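Local coordinates for probable cell division protein WhiA (Thermotoga maritima, PDB 3HYI) that probably binds DNA and takes part in cell division and chromosome segregation, combining a degenerate LAGLIDADG homing endonuclease domain with a helix-turn-helix domain, at residues G123-P128 with Y132-N137; L170-K173 with D177-V180; E27-L32 with M100-F105. One frame throughout, in Å; residues are numbered along the deposited sequence.

How the interactions relate
Interactions 1 and 2 share one sheet of the LAGLIDADG-like domain, with centres 8 Å apart. Strand 134-138 runs beside strand 168-172, and I136 N to L170 O and L134 O to I172 N, both 2.8 Å, are probable backbone hydrogen bonds between them. On the sheet face that bears M125 and L134, M125 CE packs on I178 CG2 at 3.4 Å, so interaction 1 also meets the helix used by interaction 2. Interaction 3 is separate: its centre lies 23 Å from that of interaction 1 and 22 Å from that of interaction 2, with nearest atoms about 10 and 8 Å away. Along the chain, helix 108-122 connects M100-F105 to G123.

Interaction 1: residues G123-P128 with Y132-N137; sequences GSMTNP and YHLEIN
T126 OG1 stands at the edge of the H133 imidazole, near the ring plane, and lies 3.9 Å from H133 CB. Another part of that edge is used by NE2, which donates to E135 OE1 at 3.0 Å, almost within the ring plane and on the anti lone pair of the oxygen. The segments form a beta hairpin, G123-M125 against L134-N137, at one margin of the antiparallel sheet in the LAGLIDADG-like domain; the short strand axes run at 166°. The E135 carboxylate is the polar hub. Its OE1 also forms a salt bridge with K169, while N137 ND2 meets OE2 from above the carboxylate plane, 64° out of it, at 3.1 Å. From the partner strand S124 OG adds a weak bond to OE2, also 3.1 Å. E135 and S124 share a face of the sheet, and with chi1 at 60° E135 CG sits between its backbone N and carbonyl carbon, close to S124 OG. These several partners should restrict rotation of the carboxylate and probably favour its charged form.

Backbone bonds fix the register. S124 and E135 are a hydrogen-bonded pair, S124 N to E135 O at 3.0 Å and E135 N to S124 O at 2.9 Å; beyond them T126 N donates to H133 O at 2.9 Å. On the other face, M125 and L134 form a non-hydrogen-bonded pair whose side chains meet at CG and CB, 4.2 Å apart. The extended M125 chain touches I178 and L182 of helix 175-184, and also F9 and I13 of helix 9-16. Near the turn, water replaces direct bonds: one molecule donates to T126 O and accepts from H133 N, and another joins P128 O to Y132 OH.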
loop_
_atom_site.group_PDB
_atom_site.type_symbol
_atom_site.label_atom_id
_atom_site.label_comp_id
_atom_site.label_asym_id
_atom_site.label_seq_id
_atom_site.Cartn_x
_atom_site.Cartn_y
_atom_site.Cartn_z
ATOM N N GLY A 123 15.118 -7.988 7.500
ATOM C CA GLY A 123 13.985 -7.569 6.678
ATOM C C GLY A 123 12.954 -6.769 7.448
ATOM O O GLY A 123 13.006 -6.680 8.670
ATOM N N SER A 124 12.017 -6.170 6.722
ATOM C CA SER A 124 10.876 -5.500 7.341
ATOM C C SER A 124 9.730 -5.364 6.355
ATOM O O SER A 124 9.898 -5.562 5.150
ATOM C CB SER A 124 11.261 -4.120 7.891
ATOM O OG SER A 124 11.740 -3.267 6.868
ATOM N N MET A 125 8.562 -5.032 6.886
ATOM C CA MET A 125 7.375 -4.851 6.076
ATOM C C MET A 125 6.560 -3.676 6.584
ATOM O O MET A 125 6.362 -3.502 7.788
ATOM C CB MET A 125 6.513 -6.109 6.090
ATOM C CG MET A 125 5.402 -6.081 5.059
ATOM S SD MET A 125 4.141 -7.314 5.378
ATOM C CE MET A 125 2.883 -6.803 4.215
ATOM N N THR A 126 6.074 -2.887 5.640
ATOM C CA THR A 126 5.265 -1.731 5.941
ATOM C C THR A 126 3.821 -2.135 6.216
ATOM O O THR A 126 3.333 -3.142 5.692
ATOM C CB THR A 126 5.290 -0.741 4.770
ATOM O OG1 THR A 126 6.507 0.019 4.816
ATOM C CG2 THR A 126 4.117 0.200 4.864
ATOM N N ASN A 127 3.152 -1.345 7.050
ATOM C CA ASN A 127 1.713 -1.452 7.232
ATOM C C ASN A 127 1.019 -1.182 5.889
ATOM O O ASN A 127 1.096 -0.068 5.369
ATOM C CB ASN A 127 1.239 -0.452 8.292
ATOM C CG ASN A 127 -0.163 -0.750 8.805
ATOM O OD1 ASN A 127 -1.029 -1.220 8.065
ATOM N ND2 ASN A 127 -0.392 -0.465 10.083
ATOM N N PRO A 128 0.336 -2.199 5.328
ATOM C CA PRO A 128 -0.255 -2.117 3.987
ATOM C C PRO A 128 -1.475 -1.207 3.903
ATOM O O PRO A 128 -2.017 -0.989 2.814
ATOM C CB PRO A 128 -0.649 -3.561 3.694
ATOM C CG PRO A 128 -0.935 -4.127 5.019
ATOM C CD PRO A 128 0.055 -3.503 5.953
ATOM N N TYR A 132 2.598 -0.586 0.179
ATOM C CA TYR A 132 2.951 -1.931 -0.224
ATOM C C TYR A 132 4.470 -2.000 -0.305
ATOM O O TYR A 132 5.073 -1.543 -1.279
ATOM C CB TYR A 132 2.320 -2.288 -1.570
ATOM C CG TYR A 132 0.808 -2.425 -1.558
ATOM C CD1 TYR A 132 0.116 -2.760 -0.393
ATOM C CD2 TYR A 132 0.071 -2.251 -2.727
ATOM C CE1 TYR A 132 -1.258 -2.894 -0.389
ATOM C CE2 TYR A 132 -1.311 -2.387 -2.731
ATOM C CZ TYR A 132 -1.969 -2.710 -1.556
ATOM O OH TYR A 132 -3.335 -2.851 -1.532
ATOM N N HIS A 133 5.084 -2.559 0.734
ATOM C CA HIS A 133 6.536 -2.648 0.803
ATOM C C HIS A 133 7.003 -3.742 1.757
ATOM O O HIS A 133 6.684 -3.726 2.945
ATOM C CB HIS A 133 7.127 -1.309 1.243
ATOM C CG HIS A 133 8.610 -1.216 1.063
ATOM N ND1 HIS A 133 9.206 -1.180 -0.180
ATOM C CD2 HIS A 133 9.617 -1.137 1.965
ATOM C CE1 HIS A 133 10.515 -1.087 -0.037
ATOM N NE2 HIS A 133 10.791 -1.059 1.255
ATOM N N LEU A 134 7.762 -4.686 1.215
ATOM C CA LEU A 134 8.478 -5.672 2.005
ATOM C C LEU A 134 9.920 -5.645 1.528
ATOM O O LEU A 134 10.174 -5.726 0.324
ATOM C CB LEU A 134 7.867 -7.061 1.822
ATOM C CG LEU A 134 8.499 -8.171 2.672
ATOM C CD1 LEU A 134 7.469 -9.231 3.047
ATOM C CD2 LEU A 134 9.699 -8.798 1.961
ATOM N N GLU A 135 10.858 -5.516 2.462
ATOM C CA GLU A 135 12.267 -5.373 2.108
ATOM C C GLU A 135 13.160 -6.373 2.826
ATOM O O GLU A 135 12.814 -6.872 3.891
ATOM C CB GLU A 135 12.755 -3.947 2.395
ATOM C CG GLU A 135 12.645 -3.523 3.852
ATOM C CD GLU A 135 13.262 -2.164 4.110
ATOM O OE1 GLU A 135 13.013 -1.236 3.313
ATOM O OE2 GLU A 135 13.989 -2.023 5.116
ATOM N N ILE A 136 14.304 -6.659 2.211
ATOM C CA ILE A 136 15.371 -7.436 2.833
ATOM C C ILE A 136 16.692 -6.705 2.614
ATOM O O ILE A 136 17.099 -6.470 1.475
ATOM C CB ILE A 136 15.456 -8.858 2.245
ATOM C CG1 ILE A 136 14.300 -9.717 2.761
ATOM C CG2 ILE A 136 16.779 -9.517 2.614
ATOM C CD1 ILE A 136 14.207 -11.071 2.084
ATOM N N ASN A 137 17.346 -6.335 3.711
ATOM C CA ASN A 137 18.641 -5.667 3.656
ATOM C C ASN A 137 19.772 -6.687 3.682
ATOM O O ASN A 137 19.727 -7.646 4.455
ATOM C CB ASN A 137 18.793 -4.692 4.824
ATOM C CG ASN A 137 17.966 -3.437 4.646
ATOM O OD1 ASN A 137 18.508 -2.335 4.545
ATOM N ND2 ASN A 137 16.646 -3.595 4.602
HETATM O O HOH W 1 3.162 -3.736 2.838
HETATM O O HOH W 2 -4.194 -1.121 1.049
#

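Interaction 2: residues L170-K173 with D177-V180; sequences LYIK and DILV
I178 reaches I172 with its longer branch. From CB the chain turns away from the carbonyl carbon and past the backbone N (chi1 -74°), which carries CG1 to 3.7 Å from I172 CG2. The same CG1 lies 3.9 Å from I172 O. One bond further, the tip CD1 settles 3.6 Å from that carbonyl oxygen, an apolar methyl packed against the end of the strand. The two side chains run antiparallel alongside each other, and the contact falls on I172 CG2 and CB, the latter 4.1 Å from I178 CG1. The shorter branch of I178, CG2, instead faces M125.

D177 completes the contact through carbon alone: its CB is 3.5 Å from I172 CG2, which is thus shared by two consecutive helical residues. Its carboxylate is engaged in another direction, with OD2 accepting from N158 N, and its own backbone N is hydrogen-bonded to S174 OG.

In the LAGLIDADG-like domain, strand 168-172 is joined by a two-residue connection, K173 and S174, to helix 175-184, which packs on the sheet. L134 of the adjoining strand 134-138 touches both isoleucines, so the three side chains meet between sheet and helix.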
loop_
_atom_site.group_PDB
_atom_site.type_symbol
_atom_site.label_atom_id
_atom_site.label_comp_id
_atom_site.label_asym_id
_atom_site.label_seq_id
_atom_site.Cartn_x
_atom_site.Cartn_y
_atom_site.Cartn_z
ATOM N N LEU A 170 16.642 -5.442 -1.148
ATOM C CA LEU A 170 15.762 -6.163 -2.058
ATOM C C LEU A 170 14.334 -5.838 -1.621
ATOM O O LEU A 170 14.033 -5.901 -0.432
ATOM C CB LEU A 170 16.033 -7.666 -1.965
ATOM C CG LEU A 170 15.618 -8.541 -3.148
ATOM C CD1 LEU A 170 16.073 -9.976 -2.925
ATOM C CD2 LEU A 170 14.123 -8.487 -3.354
ATOM N N TYR A 171 13.461 -5.477 -2.562
ATOM C CA TYR A 171 12.093 -5.083 -2.201
ATOM C C TYR A 171 11.003 -5.674 -3.095
ATOM O O TYR A 171 11.203 -5.877 -4.292
ATOM C CB TYR A 171 11.962 -3.552 -2.136
ATOM C CG TYR A 171 11.924 -2.862 -3.479
ATOM C CD1 TYR A 171 10.712 -2.598 -4.113
ATOM C CD2 TYR A 171 13.099 -2.468 -4.115
ATOM C CE1 TYR A 171 10.671 -1.970 -5.346
ATOM C CE2 TYR A 171 13.067 -1.835 -5.348
ATOM C CZ TYR A 171 11.851 -1.590 -5.958
ATOM O OH TYR A 171 11.810 -0.961 -7.181
ATOM N N ILE A 172 9.851 -5.941 -2.482
ATOM C CA ILE A 172 8.652 -6.410 -3.174
ATOM C C ILE A 172 7.556 -5.372 -2.967
ATOM O O ILE A 172 7.257 -5.005 -1.831
ATOM C CB ILE A 172 8.161 -7.763 -2.606
ATOM C CG1 ILE A 172 9.255 -8.830 -2.714
ATOM C CG2 ILE A 172 6.906 -8.228 -3.335
ATOM C CD1 ILE A 172 8.966 -10.069 -1.897
ATOM N N LYS A 173 6.964 -4.903 -4.063
ATOM C CA LYS A 173 5.931 -3.863 -4.008
ATOM C C LYS A 173 4.527 -4.359 -4.380
ATOM O O LYS A 173 3.538 -3.699 -4.073
ATOM C CB LYS A 173 6.315 -2.684 -4.904
ATOM C CG LYS A 173 6.498 -3.037 -6.370
ATOM C CD LYS A 173 6.472 -1.807 -7.253
ATOM C CE LYS A 173 6.287 -2.189 -8.708
ATOM N NZ LYS A 173 6.475 -1.033 -9.622
ATOM N N ASP A 177 2.468 -10.540 -4.468
ATOM C CA ASP A 177 3.771 -11.170 -4.225
ATOM C C ASP A 177 4.155 -11.169 -2.747
ATOM O O ASP A 177 4.793 -12.109 -2.268
ATOM C CB ASP A 177 4.871 -10.466 -5.033
ATOM C CG ASP A 177 4.765 -10.722 -6.530
ATOM O OD1 ASP A 177 3.953 -11.577 -6.942
ATOM O OD2 ASP A 177 5.506 -10.072 -7.298
ATOM N N ILE A 178 3.774 -10.108 -2.036
ATOM C CA ILE A 178 4.036 -9.995 -0.600
ATOM C C ILE A 178 3.311 -11.089 0.189
ATOM O O ILE A 178 3.893 -11.707 1.081
ATOM C CB ILE A 178 3.626 -8.599 -0.066
ATOM C CG1 ILE A 178 4.646 -7.543 -0.506
ATOM C CG2 ILE A 178 3.518 -8.604 1.451
ATOM C CD1 ILE A 178 4.202 -6.123 -0.246
ATOM N N LEU A 179 2.046 -11.329 -0.147
ATOM C CA LEU A 179 1.260 -12.375 0.509
ATOM C C LEU A 179 1.824 -13.772 0.240
ATOM O O LEU A 179 1.856 -14.614 1.142
ATOM C CB LEU A 179 -0.210 -12.302 0.072
ATOM C CG LEU A 179 -0.992 -11.118 0.649
ATOM C CD1 LEU A 179 -2.334 -10.958 -0.048
ATOM C CD2 LEU A 179 -1.177 -11.283 2.157
ATOM N N VAL A 180 2.259 -14.010 -0.996
ATOM C CA VAL A 180 2.900 -15.273 -1.370
ATOM C C VAL A 180 4.173 -15.481 -0.555
ATOM O O VAL A 180 4.413 -16.564 -0.020
ATOM C CB VAL A 180 3.270 -15.307 -2.873
ATOM C CG1 VAL A 180 4.020 -16.587 -3.210
ATOM C CG2 VAL A 180 2.023 -15.174 -3.740
#

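Interaction 3: residues E27-L32 with M100-F105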
loop_
_atom_site.group_PDB
_atom_site.type_symbol
_atom_site.label_atom_id
_atom_site.label_comp_id
_atom_site.label_asym_id
_atom_site.label_seq_id
_atom_site.Cartn_x
_atom_site.Cartn_y
_atom_site.Cartn_z
ATOM N N GLU A 27 17.238 -27.423 6.844
ATOM C CA GLU A 27 16.400 -26.226 6.812
ATOM C C GLU A 27 16.693 -25.297 7.991
ATOM O O GLU A 27 16.622 -24.076 7.855
ATOM C CB GLU A 27 14.923 -26.617 6.806
ATOM C CG GLU A 27 14.458 -27.202 5.489
ATOM C CD GLU A 27 13.176 -27.994 5.632
ATOM O OE1 GLU A 27 12.096 -27.371 5.657
ATOM O OE2 GLU A 27 13.248 -29.239 5.724
ATOM N N VAL A 28 17.028 -25.881 9.141
ATOM C CA VAL A 28 17.423 -25.112 10.324
ATOM C C VAL A 28 18.738 -24.366 10.076
ATOM O O VAL A 28 18.859 -23.183 10.409
ATOM C CB VAL A 28 17.558 -26.027 11.567
ATOM C CG1 VAL A 28 18.218 -25.288 12.731
ATOM C CG2 VAL A 28 16.193 -26.568 11.973
ATOM N N ILE A 29 19.716 -25.058 9.494
ATOM C CA ILE A 29 21.004 -24.445 9.157
ATOM C C ILE A 29 20.842 -23.430 8.023
ATOM O O ILE A 29 21.517 -22.399 8.010
ATOM C CB ILE A 29 22.060 -25.508 8.782
ATOM C CG1 ILE A 29 22.499 -26.282 10.030
ATOM C CG2 ILE A 29 23.276 -24.866 8.135
ATOM C CD1 ILE A 29 23.260 -27.553 9.725
ATOM N N SER A 30 19.944 -23.721 7.083
ATOM C CA SER A 30 19.644 -22.797 5.991
ATOM C C SER A 30 19.050 -21.495 6.526
ATOM O O SER A 30 19.439 -20.407 6.094
ATOM C CB SER A 30 18.690 -23.441 4.978
ATOM O OG SER A 30 18.487 -22.601 3.856
ATOM N N GLU A 31 18.119 -21.602 7.470
ATOM C CA GLU A 31 17.549 -20.406 8.103
ATOM C C GLU A 31 18.586 -19.645 8.926
ATOM O O GLU A 31 18.586 -18.414 8.932
ATOM C CB GLU A 31 16.345 -20.754 8.980
ATOM C CG GLU A 31 15.718 -19.530 9.643
ATOM C CD GLU A 31 14.472 -19.847 10.430
ATOM O OE1 GLU A 31 13.999 -18.950 11.155
ATOM O OE2 GLU A 31 13.968 -20.985 10.336
ATOM N N LEU A 32 19.454 -20.375 9.623
ATOM C CA LEU A 32 20.552 -19.764 10.375
ATOM C C LEU A 32 21.488 -19.002 9.440
ATOM O O LEU A 32 21.918 -17.895 9.756
ATOM C CB LEU A 32 21.333 -20.826 11.151
ATOM C CG LEU A 32 22.464 -20.322 12.056
ATOM C CD1 LEU A 32 21.919 -19.438 13.177
ATOM C CD2 LEU A 32 23.259 -21.492 12.625
ATOM N N MET A 100 28.151 -23.355 7.513
ATOM C CA MET A 100 28.491 -22.830 6.185
ATOM C C MET A 100 28.441 -23.867 5.057
ATOM O O MET A 100 28.721 -23.533 3.905
ATOM C CB MET A 100 29.889 -22.201 6.220
ATOM C CG MET A 100 30.070 -21.096 7.259
ATOM S SD MET A 100 28.984 -19.673 7.020
ATOM C CE MET A 100 27.562 -20.148 7.983
ATOM N N VAL A 101 28.081 -25.110 5.374
ATOM C CA VAL A 101 28.090 -26.194 4.387
ATOM C C VAL A 101 26.829 -26.222 3.507
ATOM O O VAL A 101 26.851 -26.787 2.412
ATOM C CB VAL A 101 28.290 -27.572 5.073
ATOM C CG1 VAL A 101 28.323 -28.698 4.049
ATOM C CG2 VAL A 101 29.576 -27.574 5.887
ATOM N N ILE A 102 25.743 -25.609 3.971
ATOM C CA ILE A 102 24.466 -25.636 3.240
ATOM C C ILE A 102 24.458 -24.717 2.011
ATOM O O ILE A 102 24.990 -23.605 2.047
ATOM C CB ILE A 102 23.255 -25.292 4.168
ATOM C CG1 ILE A 102 22.463 -26.557 4.518
ATOM C CG2 ILE A 102 22.293 -24.315 3.497
ATOM C CD1 ILE A 102 23.195 -27.515 5.432
ATOM N N GLU A 103 23.862 -25.211 0.927
ATOM C CA GLU A 103 23.577 -24.410 -0.267
ATOM C C GLU A 103 22.087 -24.050 -0.251
ATOM O O GLU A 103 21.248 -24.859 -0.651
ATOM C CB GLU A 103 23.953 -25.175 -1.541
ATOM C CG GLU A 103 25.395 -24.942 -1.987
ATOM C CD GLU A 103 25.898 -25.984 -2.971
ATOM O OE1 GLU A 103 25.794 -27.193 -2.668
ATOM O OE2 GLU A 103 26.416 -25.598 -4.042
ATOM N N PRO A 104 21.757 -22.826 0.205
ATOM C CA PRO A 104 20.382 -22.483 0.572
ATOM C C PRO A 104 19.418 -22.317 -0.602
ATOM O O PRO A 104 18.211 -22.394 -0.404
ATOM C CB PRO A 104 20.546 -21.150 1.308
ATOM C CG PRO A 104 21.741 -20.538 0.693
ATOM C CD PRO A 104 22.665 -21.676 0.365
ATOM N N PHE A 105 19.946 -22.095 -1.804
ATOM C CA PHE A 105 19.112 -21.836 -2.979
ATOM C C PHE A 105 18.709 -23.103 -3.710
ATOM O O PHE A 105 17.760 -23.087 -4.482
ATOM C CB PHE A 105 19.841 -20.915 -3.957
ATOM C CG PHE A 105 20.308 -19.638 -3.337
ATOM C CD1 PHE A 105 19.411 -18.611 -3.086
ATOM C CD2 PHE A 105 21.637 -19.470 -2.982
ATOM C CE1 PHE A 105 19.833 -17.433 -2.503
ATOM C CE2 PHE A 105 22.068 -18.293 -2.398
ATOM C CZ PHE A 105 21.165 -17.270 -2.157
#
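I29 presents its CG2 methyl to I102 because that branch lies opposite the backbone N while CG1 lies opposite the carbonyl carbon (chi1 -72°). I102 answers with chi1 of -105°, away from the usual staggered values, and its CD1 comes to 3.8 Å from I29 CG2. I102 therefore works with two branches at once: while CD1 serves I29, CG2 rests on the helix itself, 3.9 Å from S30 CA and 4.0 Å from S30 CB.

The loop M100-F105 leads into helix 108-122. Helices 25-39 and 108-122 pack together, as the paired LAGLIDADG helices do in monomeric homing endonucleases, probably the corresponding elements here. S30 OG to L110 O, a hydrogen bond, and the salt bridge of E31 with R116 link the two helices; E31 also pairs with R61 of helix 56-68.

Replacing I102 by an alanine, which keeps only CB, would probably cost I29 CG2 its contact with CD1 and open a gap beside S30 where CG2 had rested. S30 OG also lies 3.6 Å from P104 CB without bonding to it. F114 of helix 108-122 touches both S30 and P104, and its ring meets that of F105 edge-to-face.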